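Local structure of high affinity transport system protein p37 (Mycoplasma hyorhinis, 3E79) at residues Val172-Glu177 with Leu335-Pro340; Lys238-Phe243 with Asn268-Lys273. The protein forms part of a high-affinity transport system, probably as a membrane-anchored lipoprotein, and holds thiamine diphosphate in this crystal. All blocks are in the same frame, centred on the assembly; numbering follows the deposited sequence.

Contact 1 (Val172-Glu177 with Leu335-Pro340); sequences VKIAKE and LIVTNP. With I3C (5-amino-2,4,6-triiodobenzene-1,3-dicarboxylic acid), chain B.
A175 points its methyl at the strand backbone: its CB lies 3.5 Å from L335 O and 3.7 Å from the CA of I336. The bulkier side chains V172 and I174 join it from the same helix. V172 CG2 meets I336 CD1 at 3.9 Å, the two chains running askew; I336 holds CG1 anti to its backbone N (chi1 -172°), which carries the ethyl arm out to that methyl. Farther along the strand, I174 and V337 cross at about a right angle, and I174 CG2 touches V337 CG1 at 3.9 Å and V337 CG2 at 4.0 Å. In fold terms, helix 170-184 lies across strand 331-337, an outermost strand of the five-stranded mixed sheet, in an alpha/beta protein of the periplasmic-binding-protein clan; the short segment axes come within 6.1 Å at 112°. No hydrogen bond crosses between 172-177 and 335-340. L335 O accepts one from the bound triiodo compound, whose N13 donates over 3.1 Å at an N-H...O angle of 141°. V172 CG1 packs near that amine, while the K176 chain reaches over the iodinated ring to leave NZ 3.8 Å from its C2.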
# COMPACT_ATOMS: atom_id res chain seq x y z
N VAL A 172 0.74 19.28 4.13
CA VAL A 172 1.91 19.98 3.60
C VAL A 172 3.06 19.88 4.59
O VAL A 172 4.22 19.70 4.18
CB VAL A 172 1.62 21.45 3.31
CG1 VAL A 172 2.93 22.22 3.11
CG2 VAL A 172 0.74 21.60 2.07
N LYS A 173 2.75 19.99 5.88
CA LYS A 173 3.76 19.81 6.93
C LYS A 173 4.40 18.43 6.89
O LYS A 173 5.61 18.22 7.08
CB LYS A 173 3.13 20.02 8.32
CG LYS A 173 2.48 21.39 8.49
CD LYS A 173 2.82 22.04 9.82
CE LYS A 173 4.11 22.83 9.76
NZ LYS A 173 3.90 24.29 9.53
N ILE A 174 3.61 17.39 6.64
CA ILE A 174 4.27 16.09 6.46
C ILE A 174 5.17 16.07 5.24
O ILE A 174 6.28 15.53 5.26
CB ILE A 174 3.20 14.98 6.32
CG1 ILE A 174 2.44 14.77 7.63
CG2 ILE A 174 3.86 13.72 5.78
CD1 ILE A 174 1.20 13.93 7.56
N ALA A 175 4.73 16.69 4.14
CA ALA A 175 5.61 16.75 2.97
C ALA A 175 6.92 17.47 3.26
O ALA A 175 8.00 17.10 2.76
CB ALA A 175 4.86 17.42 1.83
N LYS A 176 6.88 18.53 4.07
CA LYS A 176 8.13 19.21 4.43
C LYS A 176 9.01 18.30 5.26
O LYS A 176 10.23 18.28 5.10
CB LYS A 176 7.79 20.53 5.14
CG LYS A 176 7.10 21.46 4.14
CD LYS A 176 6.59 22.76 4.72
CE LYS A 176 6.88 23.91 3.76
NZ LYS A 176 5.87 24.99 3.86
N GLU A 177 8.42 17.50 6.16
CA GLU A 177 9.24 16.56 6.94
C GLU A 177 9.90 15.53 6.02
O GLU A 177 11.06 15.17 6.20
CB GLU A 177 8.43 15.83 7.99
CG GLU A 177 7.83 16.57 9.16
CD GLU A 177 7.15 15.58 10.11
OE1 GLU A 177 5.90 15.46 10.08
OE2 GLU A 177 7.84 14.90 10.90
N LEU A 335 5.47 17.58 -2.55
CA LEU A 335 4.64 18.78 -2.50
C LEU A 335 3.62 18.67 -1.38
O LEU A 335 3.44 19.58 -0.58
CB LEU A 335 3.96 19.00 -3.84
CG LEU A 335 2.94 20.14 -3.91
CD1 LEU A 335 3.66 21.47 -3.96
CD2 LEU A 335 2.03 19.96 -5.13
N ILE A 336 2.93 17.53 -1.35
CA ILE A 336 1.90 17.28 -0.34
C ILE A 336 1.58 15.78 -0.29
O ILE A 336 1.83 15.08 -1.27
CB ILE A 336 0.64 18.09 -0.66
CG1 ILE A 336 -0.46 18.07 0.40
CG2 ILE A 336 0.07 17.63 -2.01
CD1 ILE A 336 -1.55 19.10 0.17
N VAL A 337 1.06 15.27 0.82
CA VAL A 337 0.66 13.85 0.86
C VAL A 337 -0.85 13.80 0.78
O VAL A 337 -1.49 14.84 0.60
CB VAL A 337 1.21 13.13 2.09
CG1 VAL A 337 2.74 13.21 2.11
CG2 VAL A 337 0.66 13.70 3.39
N THR A 338 -1.48 12.64 0.87
CA THR A 338 -2.94 12.62 0.72
C THR A 338 -3.62 12.31 2.05
O THR A 338 -2.94 12.10 3.06
CB THR A 338 -3.36 11.56 -0.32
OG1 THR A 338 -3.09 10.26 0.25
CG2 THR A 338 -2.52 11.66 -1.59
N ASN A 339 -4.95 12.26 2.05
CA ASN A 339 -5.68 11.70 3.18
C ASN A 339 -5.33 10.22 3.34
O ASN A 339 -4.86 9.63 2.36
CB ASN A 339 -7.20 11.88 3.00
CG ASN A 339 -7.56 13.36 2.95
OD1 ASN A 339 -6.96 14.15 3.69
ND2 ASN A 339 -8.52 13.70 2.11
N PRO A 340 -5.54 9.64 4.51
CA PRO A 340 -5.10 8.27 4.80
C PRO A 340 -6.19 7.23 4.60
O PRO A 340 -7.36 7.53 4.84
CB PRO A 340 -4.75 8.38 6.28
CG PRO A 340 -5.80 9.31 6.82
CD PRO A 340 -6.22 10.21 5.69
I3 I3C B . 2.39 25.33 -0.27
I2 I3C B . 6.87 21.36 -0.25
I1 I3C B . 8.09 27.18 0.51
O8 I3C B . 4.26 27.85 1.05
O9 I3C B . 4.89 27.92 -1.10
C10 I3C B . 8.62 23.98 0.31
N13 I3C B . 3.93 22.59 -0.41
C1 I3C B . 5.33 25.94 0.09
C6 I3C B . 4.42 24.89 -0.07
C5 I3C B . 4.82 23.57 -0.15
C4 I3C B . 6.19 23.30 0.03
C3 I3C B . 7.13 24.33 0.15
C2 I3C B . 6.69 25.66 0.22
C7 I3C B . 4.78 27.39 0.02
O11 I3C B . 9.36 24.05 -0.68
O12 I3C B . 8.98 23.66 1.46

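Contact 2 (Lys238-Phe243 with Asn268-Lys273); sequences KDWNTF and NHFQNK. With I3C (5-amino-2,4,6-triiodobenzene-1,3-dicarboxylic acid), chain C.
K238 and H269 are joined where one helix ends beside another: K238 NZ donates to H269 O at 2.7 Å, in the carbonyl plane and on a lone pair. K238 NZ also gives a bond at 3.1 Å to a water that in turn donates to N268 O at 2.9 Å. On the way, K238 CE passes over one face of the H269 imidazole, a CH-pi contact. The imidazole nitrogens are engaged elsewhere, NE2 with W235 O and ND1 with Y162 OH. In the opposite direction, K273 bends at chi2 (-79°) and brings NZ to K238 O at 2.9 Å, with a C=O...N angle of 160°. K238 itself closes the preceding helix in a Schellman motif, and D239 then N-caps helix 240-245, its carboxylate taking T242 N and T242 OG1. At that same helix start the triiodo compound docks a carboxylate: W240 N meets O12 at 2.9 Å, N241 N meets O11 at 2.9 Å, and K273 NZ adds 3.1 Å to O12. Beneath the polar layer, the F270 ring takes H269 CD2 over one face and the edge of W240 on the opposite face, planes at 60°, while its CZ sits over a face of F243. W240 NE1 bonds to D280. Lysine ammonium groups thus meet carbonyls at two helix ends, and the amides opening helix 240-245 probably help the K273 charge to attract an anion.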
# COMPACT_ATOMS: atom_id res chain seq x y z
N LYS A 238 -3.95 28.38 -7.55
CA LYS A 238 -4.98 27.45 -7.97
C LYS A 238 -5.23 27.57 -9.47
O LYS A 238 -6.33 27.52 -10.02
CB LYS A 238 -6.29 27.63 -7.19
CG LYS A 238 -6.12 27.51 -5.68
CD LYS A 238 -7.44 27.41 -4.96
CE LYS A 238 -7.30 26.92 -3.53
NZ LYS A 238 -8.49 26.13 -3.08
N ASP A 239 -4.14 27.73 -10.20
CA ASP A 239 -4.17 27.76 -11.66
C ASP A 239 -4.02 26.35 -12.21
O ASP A 239 -2.88 25.90 -12.38
CB ASP A 239 -3.06 28.68 -12.15
CG ASP A 239 -2.94 28.76 -13.66
OD1 ASP A 239 -3.67 28.05 -14.39
OD2 ASP A 239 -2.08 29.56 -14.11
N TRP A 240 -5.12 25.64 -12.44
CA TRP A 240 -5.08 24.23 -12.79
C TRP A 240 -4.37 24.03 -14.12
O TRP A 240 -3.45 23.22 -14.24
CB TRP A 240 -6.51 23.65 -12.81
CG TRP A 240 -6.61 22.28 -13.43
CD1 TRP A 240 -7.30 21.91 -14.55
CD2 TRP A 240 -5.98 21.08 -12.95
NE1 TRP A 240 -7.14 20.55 -14.79
CE2 TRP A 240 -6.33 20.03 -13.82
CE3 TRP A 240 -5.15 20.80 -11.86
CZ2 TRP A 240 -5.88 18.72 -13.63
CZ3 TRP A 240 -4.70 19.51 -11.68
CH2 TRP A 240 -5.07 18.48 -12.56
N ASN A 241 -4.77 24.80 -15.13
CA ASN A 241 -4.22 24.58 -16.47
C ASN A 241 -2.70 24.66 -16.52
O ASN A 241 -2.04 23.85 -17.17
CB ASN A 241 -4.82 25.60 -17.46
CG ASN A 241 -5.50 24.84 -18.59
OD1 ASN A 241 -6.71 24.64 -18.56
ND2 ASN A 241 -4.70 24.42 -19.56
N THR A 242 -2.15 25.65 -15.83
CA THR A 242 -0.70 25.79 -15.76
C THR A 242 -0.08 24.65 -14.97
O THR A 242 0.97 24.12 -15.34
CB THR A 242 -0.35 27.15 -15.11
OG1 THR A 242 -0.84 28.21 -15.95
CG2 THR A 242 1.15 27.37 -14.98
N PHE A 243 -0.72 24.27 -13.86
CA PHE A 243 -0.19 23.19 -13.02
C PHE A 243 -0.17 21.88 -13.81
O PHE A 243 0.87 21.24 -13.94
CB PHE A 243 -1.03 23.06 -11.75
CG PHE A 243 -0.57 21.99 -10.77
CD1 PHE A 243 -1.16 20.73 -10.79
CD2 PHE A 243 0.43 22.22 -9.84
CE1 PHE A 243 -0.75 19.76 -9.89
CE2 PHE A 243 0.83 21.25 -8.94
CZ PHE A 243 0.22 20.00 -8.96
N ASN A 268 -10.01 18.95 -4.52
CA ASN A 268 -10.27 19.79 -3.37
C ASN A 268 -9.43 21.06 -3.38
O ASN A 268 -9.82 22.09 -2.86
CB ASN A 268 -9.98 19.04 -2.07
CG ASN A 268 -11.09 18.05 -1.77
OD1 ASN A 268 -12.05 17.98 -2.52
ND2 ASN A 268 -10.93 17.31 -0.68
N HIS A 269 -8.24 20.99 -3.96
CA HIS A 269 -7.39 22.18 -3.96
C HIS A 269 -7.77 23.09 -5.12
O HIS A 269 -7.92 24.30 -4.93
CB HIS A 269 -5.91 21.82 -4.04
CG HIS A 269 -5.03 23.04 -3.90
ND1 HIS A 269 -4.87 23.67 -2.69
CD2 HIS A 269 -4.30 23.74 -4.79
CE1 HIS A 269 -4.05 24.71 -2.84
NE2 HIS A 269 -3.69 24.78 -4.11
N PHE A 270 -7.92 22.51 -6.30
CA PHE A 270 -8.31 23.27 -7.47
C PHE A 270 -9.83 23.19 -7.65
O PHE A 270 -10.32 22.68 -8.65
CB PHE A 270 -7.57 22.77 -8.71
CG PHE A 270 -6.05 22.89 -8.66
CD1 PHE A 270 -5.40 24.04 -9.07
CD2 PHE A 270 -5.27 21.84 -8.21
CE1 PHE A 270 -4.02 24.14 -9.03
CE2 PHE A 270 -3.89 21.92 -8.15
CZ PHE A 270 -3.25 23.08 -8.57
N GLN A 271 -10.55 23.68 -6.65
CA GLN A 271 -12.00 23.66 -6.57
C GLN A 271 -12.66 24.01 -7.90
O GLN A 271 -12.38 25.07 -8.48
CB GLN A 271 -12.50 24.66 -5.52
CG GLN A 271 -11.80 24.63 -4.18
CD GLN A 271 -12.61 23.91 -3.11
OE1 GLN A 271 -13.33 22.96 -3.40
NE2 GLN A 271 -12.48 24.36 -1.87
N ASN A 272 -13.53 23.14 -8.39
CA ASN A 272 -14.32 23.43 -9.57
C ASN A 272 -13.53 23.73 -10.83
O ASN A 272 -14.09 24.44 -11.68
CB ASN A 272 -15.24 24.63 -9.28
CG ASN A 272 -15.93 24.54 -7.93
OD1 ASN A 272 -16.51 23.52 -7.55
ND2 ASN A 272 -15.87 25.65 -7.18
N LYS A 273 -12.30 23.25 -11.03
CA LYS A 273 -11.58 23.56 -12.27
C LYS A 273 -11.57 22.39 -13.26
O LYS A 273 -11.33 22.62 -14.44
CB LYS A 273 -10.13 23.96 -12.01
CG LYS A 273 -9.92 25.25 -11.23
CD LYS A 273 -10.09 26.47 -12.14
CE LYS A 273 -10.27 27.74 -11.33
NZ LYS A 273 -8.96 28.37 -10.99
I3 I3C C . -12.65 30.73 -16.74
I2 I3C C . -10.04 25.34 -15.53
I1 I3C C . -7.02 30.49 -14.46
O8 I3C C . -10.62 32.41 -14.97
O9 I3C C . -8.99 32.31 -16.46
C10 I3C C . -7.61 27.25 -14.64
N13 I3C C . -12.18 27.54 -16.45
C1 I3C C . -9.85 30.23 -15.63
C6 I3C C . -11.00 29.58 -16.08
C5 I3C C . -11.08 28.18 -16.05
C4 I3C C . -9.97 27.44 -15.58
C3 I3C C . -8.80 28.09 -15.13
C2 I3C C . -8.74 29.50 -15.16
C7 I3C C . -9.82 31.78 -15.69
O11 I3C C . -6.88 26.71 -15.49
O12 I3C C . -7.41 27.14 -13.41
O HOH W 1 -8.85 23.98 -0.91

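Overall arrangement
Contact 1 and contact 2 have centres 18 Å apart on the same side of the chain's centre, and they meet directly where L335 CD2 packs against F243 CE2 at 4.2 Å. In sequence, both segments of contact 2 fall between those of contact 1. Y162, already the partner of H269, also bonds through its backbone N to N339 OD1. Helix 256-269, which ends in contact 2, also rests against T338. The V337 side chain of contact 1 lies about 12 Å from the bound thiamine diphosphate; contact 2 is farther from the centre of the chain, its centre about 27 Å away against about 16 Å for contact 1. Each binds its own triiodo molecule.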